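Local coordinates for protein integrase (PDB 3KKS) that probably catalyses, through its catalytic core domain, the insertion of a DNA copy of the retroviral genome into host DNA, at residues D8-V21 against V94-A107. Residues are numbered along the deposited sequence; the frame is centred on the assembly and turned at random.
Sequences DNTHWNKTIIWVAV and VVERAHRDLKDRLA
Trp12 lies against Leu106 where the hairpin of strands 8-12 and 15-21 meets helix 94-107, one of the helices that pack on the mixed sheet of this RNase H-like integrase core. The CB of Leu106 sits over one face of the Trp12 indole in a CH-pi contact, 3.8 Å from the centroid of the six-membered ring and 14° off its normal, while its CG and CD2 run on over the pyrrole side. With CG anti to the backbone N (chi1 176°), the indole extends from the hairpin end to the helix, and Trp12 CH2 comes 3.5 Å from the backbone N of Ala107. From the neighbouring strand Ile17 reaches Leu106 tip to tip. Val19 CG2 meets Leu102 CD2 in the same manner at 4.0 Å, and Val21 closes the apolar row against Val94, Val95 and Ala98.

The imidazole of His99 reaches from the helix over both strands, touching Thr10 on one and Val19 on the other. The methyl CG2 of Thr10 approaches its edge in the ring plane, whereas Val19 CG1 comes in obliquely, 3.7 Å from His99 NE2. Water 1, also in the ring plane, is hydrogen-bonded to His99 NE2 at 2.8 Å and donates to the carbonyl O of Val19, linking helix to strand where no clear direct hydrogen bond does. Asp8 CB lies 4.0 Å from His99 CE1, obliquely to the ring. Thr10 turns its hydroxyl back into the hairpin (chi1 64°): OG1 and the backbone N of Thr10 reach Ile17 O from opposite faces of its carbonyl plane, the OG1 bond measuring 3.2 Å.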
loop_
_atom_site.group_PDB
_atom_site.type_symbol
_atom_site.label_atom_id
_atom_site.label_comp_id
_atom_site.label_asym_id
_atom_site.label_seq_id
_atom_site.Cartn_x
_atom_site.Cartn_y
_atom_site.Cartn_z
ATOM N N ASP A 8 0.155 3.767 5.060
ATOM C CA ASP A 8 -0.173 3.828 6.474
ATOM C C ASP A 8 0.395 2.582 7.131
ATOM O O ASP A 8 0.644 1.571 6.474
ATOM C CB ASP A 8 -1.693 3.840 6.688
ATOM C CG ASP A 8 -2.332 5.161 6.306
ATOM O OD1 ASP A 8 -2.023 6.183 6.965
ATOM O OD2 ASP A 8 -3.146 5.179 5.351
ATOM N N ASN A 9 0.620 2.675 8.432
ATOM C CA ASN A 9 1.110 1.550 9.195
ATOM C C ASN A 9 -0.098 1.037 9.943
ATOM O O ASN A 9 -0.921 1.823 10.407
ATOM C CB ASN A 9 2.183 1.989 10.185
ATOM C CG ASN A 9 3.475 2.342 9.504
ATOM O OD1 ASN A 9 3.956 1.599 8.653
ATOM N ND2 ASN A 9 4.055 3.475 9.877
ATOM N N THR A 10 -0.224 -0.277 10.037
ATOM C CA THR A 10 -1.344 -0.850 10.756
ATOM C C THR A 10 -0.820 -1.964 11.626
ATOM O O THR A 10 0.353 -2.322 11.564
ATOM C CB THR A 10 -2.396 -1.445 9.813
ATOM O OG1 THR A 10 -1.825 -2.548 9.100
ATOM C CG2 THR A 10 -2.875 -0.403 8.831
ATOM N N HIS A 11 -1.709 -2.513 12.435
ATOM C CA HIS A 11 -1.355 -3.602 13.316
ATOM C C HIS A 11 -2.315 -4.746 13.140
ATOM O O HIS A 11 -3.514 -4.570 12.968
ATOM C CB HIS A 11 -1.392 -3.153 14.774
ATOM C CG HIS A 11 -0.460 -2.033 15.077
ATOM N ND1 HIS A 11 0.752 -2.215 15.707
ATOM C CD2 HIS A 11 -0.537 -0.709 14.784
ATOM C CE1 HIS A 11 1.383 -1.060 15.784
ATOM N NE2 HIS A 11 0.626 -0.131 15.233
ATOM N N TRP A 12 -1.739 -5.929 13.191
ATOM C CA TRP A 12 -2.450 -7.183 13.091
ATOM C C TRP A 12 -1.775 -7.961 14.210
ATOM O O TRP A 12 -0.671 -8.454 14.034
ATOM C CB TRP A 12 -2.165 -7.816 11.750
ATOM C CG TRP A 12 -2.793 -9.128 11.658
ATOM C CD1 TRP A 12 -2.180 -10.332 11.638
ATOM C CD2 TRP A 12 -4.184 -9.366 11.540
ATOM N NE1 TRP A 12 -3.112 -11.326 11.500
ATOM C CE2 TRP A 12 -4.355 -10.759 11.436
ATOM C CE3 TRP A 12 -5.311 -8.534 11.503
ATOM C CZ2 TRP A 12 -5.615 -11.348 11.301
ATOM C CZ3 TRP A 12 -6.583 -9.120 11.366
ATOM C CH2 TRP A 12 -6.716 -10.517 11.263
ATOM N N ASN A 13 -2.425 -8.016 15.370
ATOM C CA ASN A 13 -1.857 -8.644 16.559
ATOM C C ASN A 13 -0.586 -7.893 16.882
ATOM O O ASN A 13 -0.562 -6.677 16.786
ATOM C CB ASN A 13 -1.585 -10.113 16.317
ATOM C CG ASN A 13 -2.806 -10.815 15.850
ATOM O OD1 ASN A 13 -3.911 -10.491 16.287
ATOM N ND2 ASN A 13 -2.638 -11.773 14.948
ATOM N N LYS A 14 0.485 -8.595 17.220
ATOM C CA LYS A 14 1.729 -7.900 17.549
ATOM C C LYS A 14 2.531 -7.448 16.347
ATOM O O LYS A 14 3.450 -6.644 16.467
ATOM C CB LYS A 14 2.609 -8.772 18.437
ATOM N N THR A 15 2.183 -7.949 15.177
ATOM C CA THR A 15 2.932 -7.576 13.994
ATOM C C THR A 15 2.497 -6.238 13.409
ATOM O O THR A 15 1.307 -5.947 13.314
ATOM C CB THR A 15 2.816 -8.649 12.918
ATOM O OG1 THR A 15 1.476 -8.676 12.440
ATOM C CG2 THR A 15 3.164 -10.020 13.482
ATOM N N ILE A 16 3.478 -5.417 13.046
ATOM C CA ILE A 16 3.215 -4.114 12.444
ATOM C C ILE A 16 3.241 -4.326 10.933
ATOM O O ILE A 16 4.100 -5.045 10.422
ATOM C CB ILE A 16 4.318 -3.076 12.767
ATOM C CG1 ILE A 16 4.601 -3.028 14.273
ATOM C CG2 ILE A 16 3.882 -1.700 12.270
ATOM C CD1 ILE A 16 5.736 -2.072 14.640
ATOM N N ILE A 17 2.324 -3.699 10.209
ATOM C CA ILE A 17 2.302 -3.877 8.762
ATOM C C ILE A 17 2.160 -2.565 7.999
ATOM O O ILE A 17 1.171 -1.849 8.158
ATOM C CB ILE A 17 1.149 -4.822 8.342
ATOM C CG1 ILE A 17 1.404 -6.226 8.893
ATOM C CG2 ILE A 17 1.033 -4.871 6.817
ATOM C CD1 ILE A 17 0.213 -7.163 8.763
ATOM N N TRP A 18 3.170 -2.253 7.192
ATOM C CA TRP A 18 3.160 -1.057 6.360
ATOM C C TRP A 18 2.248 -1.396 5.184
ATOM O O TRP A 18 2.385 -2.460 4.583
ATOM C CB TRP A 18 4.561 -0.767 5.841
ATOM C CG TRP A 18 4.652 0.460 4.997
ATOM C CD1 TRP A 18 4.692 1.758 5.434
ATOM C CD2 TRP A 18 4.758 0.516 3.570
ATOM N NE1 TRP A 18 4.826 2.611 4.368
ATOM C CE2 TRP A 18 4.872 1.875 3.208
ATOM C CE3 TRP A 18 4.776 -0.460 2.558
ATOM C CZ2 TRP A 18 5.005 2.296 1.880
ATOM C CZ3 TRP A 18 4.910 -0.040 1.225
ATOM C CH2 TRP A 18 5.026 1.325 0.905
ATOM N N VAL A 19 1.329 -0.495 4.851
ATOM C CA VAL A 19 0.382 -0.727 3.765
ATOM C C VAL A 19 0.270 0.433 2.782
ATOM O O VAL A 19 0.066 1.579 3.173
ATOM C CB VAL A 19 -1.035 -0.999 4.336
ATOM C CG1 VAL A 19 -2.039 -1.188 3.194
ATOM C CG2 VAL A 19 -1.012 -2.226 5.244
ATOM N N ALA A 20 0.385 0.137 1.494
ATOM C CA ALA A 20 0.254 1.179 0.482
ATOM C C ALA A 20 -0.841 0.779 -0.493
ATOM O O ALA A 20 -0.904 -0.368 -0.928
ATOM C CB ALA A 20 1.582 1.390 -0.264
ATOM N N VAL A 21 -1.713 1.727 -0.827
ATOM C CA VAL A 21 -2.794 1.459 -1.760
ATOM C C VAL A 21 -2.720 2.401 -2.946
ATOM O O VAL A 21 -2.607 3.618 -2.773
ATOM C CB VAL A 21 -4.178 1.631 -1.097
ATOM C CG1 VAL A 21 -5.287 1.333 -2.116
ATOM C CG2 VAL A 21 -4.288 0.710 0.114
ATOM N N VAL A 94 -11.562 4.298 -1.202
ATOM C CA VAL A 94 -10.810 3.144 -1.674
ATOM C C VAL A 94 -9.845 2.617 -0.600
ATOM O O VAL A 94 -9.809 1.421 -0.321
ATOM C CB VAL A 94 -10.011 3.505 -2.954
ATOM C CG1 VAL A 94 -9.229 2.296 -3.457
ATOM C CG2 VAL A 94 -10.963 4.006 -4.038
ATOM N N VAL A 95 -9.079 3.517 0.003
ATOM C CA VAL A 95 -8.104 3.160 1.030
ATOM C C VAL A 95 -8.690 2.499 2.271
ATOM O O VAL A 95 -8.128 1.531 2.787
ATOM C CB VAL A 95 -7.291 4.406 1.475
ATOM C CG1 VAL A 95 -6.372 4.058 2.642
ATOM C CG2 VAL A 95 -6.481 4.928 0.311
ATOM N N GLU A 96 -9.806 3.036 2.753
ATOM C CA GLU A 96 -10.471 2.506 3.937
ATOM C C GLU A 96 -10.955 1.086 3.678
ATOM O O GLU A 96 -10.736 0.184 4.484
ATOM C CB GLU A 96 -11.671 3.378 4.300
ATOM C CG GLU A 96 -11.338 4.824 4.612
ATOM C CD GLU A 96 -10.619 4.983 5.929
ATOM O OE1 GLU A 96 -10.360 3.948 6.589
ATOM O OE2 GLU A 96 -10.317 6.141 6.304
ATOM N N ARG A 97 -11.630 0.898 2.552
ATOM C CA ARG A 97 -12.140 -0.415 2.188
ATOM C C ARG A 97 -11.008 -1.437 2.032
ATOM O O ARG A 97 -11.136 -2.580 2.465
ATOM C CB ARG A 97 -12.941 -0.326 0.890
ATOM C CG ARG A 97 -13.481 -1.661 0.414
ATOM C CD ARG A 97 -14.358 -1.520 -0.831
ATOM N NE ARG A 97 -13.682 -0.791 -1.904
ATOM C CZ ARG A 97 -13.620 -1.196 -3.170
ATOM N NH1 ARG A 97 -12.982 -0.454 -4.066
ATOM N NH2 ARG A 97 -14.180 -2.343 -3.543
ATOM N N ALA A 98 -9.904 -1.025 1.418
ATOM C CA ALA A 98 -8.769 -1.923 1.218
ATOM C C ALA A 98 -8.202 -2.426 2.544
ATOM O O ALA A 98 -7.898 -3.605 2.679
ATOM C CB ALA A 98 -7.669 -1.219 0.410
ATOM N N HIS A 99 -8.050 -1.539 3.519
ATOM C CA HIS A 99 -7.514 -1.946 4.817
ATOM C C HIS A 99 -8.433 -2.942 5.502
ATOM O O HIS A 99 -7.977 -3.860 6.178
ATOM C CB HIS A 99 -7.316 -0.730 5.727
ATOM C CG HIS A 99 -6.045 0.017 5.466
ATOM N ND1 HIS A 99 -4.989 0.013 6.352
ATOM C CD2 HIS A 99 -5.655 0.772 4.416
ATOM C CE1 HIS A 99 -4.002 0.740 5.856
ATOM N NE2 HIS A 99 -4.379 1.211 4.683
ATOM N N ARG A 100 -9.733 -2.747 5.322
ATOM C CA ARG A 100 -10.741 -3.620 5.911
ATOM C C ARG A 100 -10.688 -4.981 5.226
ATOM O O ARG A 100 -10.640 -6.017 5.883
ATOM C CB ARG A 100 -12.127 -2.982 5.736
ATOM C CG ARG A 100 -13.213 -3.542 6.627
ATOM C CD ARG A 100 -13.742 -4.861 6.107
ATOM N NE ARG A 100 -14.235 -4.758 4.734
ATOM C CZ ARG A 100 -15.161 -3.893 4.327
ATOM N NH1 ARG A 100 -15.706 -3.041 5.187
ATOM N NH2 ARG A 100 -15.547 -3.881 3.054
ATOM N N ASP A 101 -10.682 -4.966 3.899
ATOM C CA ASP A 101 -10.630 -6.190 3.115
ATOM C C ASP A 101 -9.337 -6.964 3.379
ATOM O O ASP A 101 -9.326 -8.193 3.366
ATOM C CB ASP A 101 -10.739 -5.856 1.627
ATOM C CG ASP A 101 -12.114 -5.348 1.243
ATOM O OD1 ASP A 101 -12.289 -4.906 0.091
ATOM O OD2 ASP A 101 -13.023 -5.398 2.095
ATOM N N LEU A 102 -8.250 -6.239 3.611
ATOM C CA LEU A 102 -6.969 -6.864 3.876
ATOM C C LEU A 102 -7.038 -7.588 5.208
ATOM O O LEU A 102 -6.550 -8.714 5.347
ATOM C CB LEU A 102 -5.857 -5.810 3.924
ATOM C CG LEU A 102 -4.446 -6.369 4.103
ATOM C CD1 LEU A 102 -4.096 -7.213 2.894
ATOM C CD2 LEU A 102 -3.435 -5.234 4.277
ATOM N N LYS A 103 -7.637 -6.926 6.193
ATOM C CA LYS A 103 -7.771 -7.506 7.516
ATOM C C LYS A 103 -8.673 -8.738 7.476
ATOM O O LYS A 103 -8.457 -9.683 8.226
ATOM C CB LYS A 103 -8.301 -6.454 8.489
ATOM C CG LYS A 103 -7.304 -5.323 8.725
ATOM C CD LYS A 103 -7.874 -4.224 9.612
ATOM C CE LYS A 103 -6.856 -3.111 9.846
ATOM N NZ LYS A 103 -5.643 -3.614 10.546
ATOM N N ASP A 104 -9.658 -8.742 6.583
ATOM C CA ASP A 104 -10.553 -9.888 6.444
ATOM C C ASP A 104 -9.783 -11.075 5.853
ATOM O O ASP A 104 -9.936 -12.208 6.303
ATOM C CB ASP A 104 -11.743 -9.534 5.537
ATOM C CG ASP A 104 -12.678 -8.510 6.171
ATOM O OD1 ASP A 104 -13.495 -7.898 5.437
ATOM O OD2 ASP A 104 -12.602 -8.326 7.406
ATOM N N ARG A 105 -8.944 -10.812 4.851
ATOM C CA ARG A 105 -8.165 -11.876 4.222
ATOM C C ARG A 105 -7.129 -12.419 5.203
ATOM O O ARG A 105 -6.870 -13.622 5.256
ATOM C CB ARG A 105 -7.456 -11.357 2.972
ATOM C CG ARG A 105 -8.391 -10.874 1.866
ATOM C CD ARG A 105 -9.258 -12.003 1.318
ATOM N NE ARG A 105 -10.005 -11.574 0.137
ATOM C CZ ARG A 105 -11.107 -10.832 0.171
ATOM N NH1 ARG A 105 -11.600 -10.440 1.335
ATOM N NH2 ARG A 105 -11.707 -10.472 -0.960
ATOM N N LEU A 106 -6.541 -11.516 5.977
ATOM C CA LEU A 106 -5.548 -11.878 6.978
ATOM C C LEU A 106 -6.191 -12.827 7.980
ATOM O O LEU A 106 -5.624 -13.864 8.324
ATOM C CB LEU A 106 -5.046 -10.615 7.683
ATOM C CG LEU A 106 -3.548 -10.267 7.684
ATOM C CD1 LEU A 106 -2.838 -10.882 6.491
ATOM C CD2 LEU A 106 -3.384 -8.758 7.684
ATOM N N ALA A 107 -7.385 -12.485 8.441
ATOM C CA ALA A 107 -8.077 -13.337 9.398
ATOM C C ALA A 107 -8.279 -14.726 8.814
ATOM O O ALA A 107 -8.250 -15.719 9.534
ATOM C CB ALA A 107 -9.422 -12.734 9.765
HETATM O O HOH W 1 -2.580 2.791 3.199
#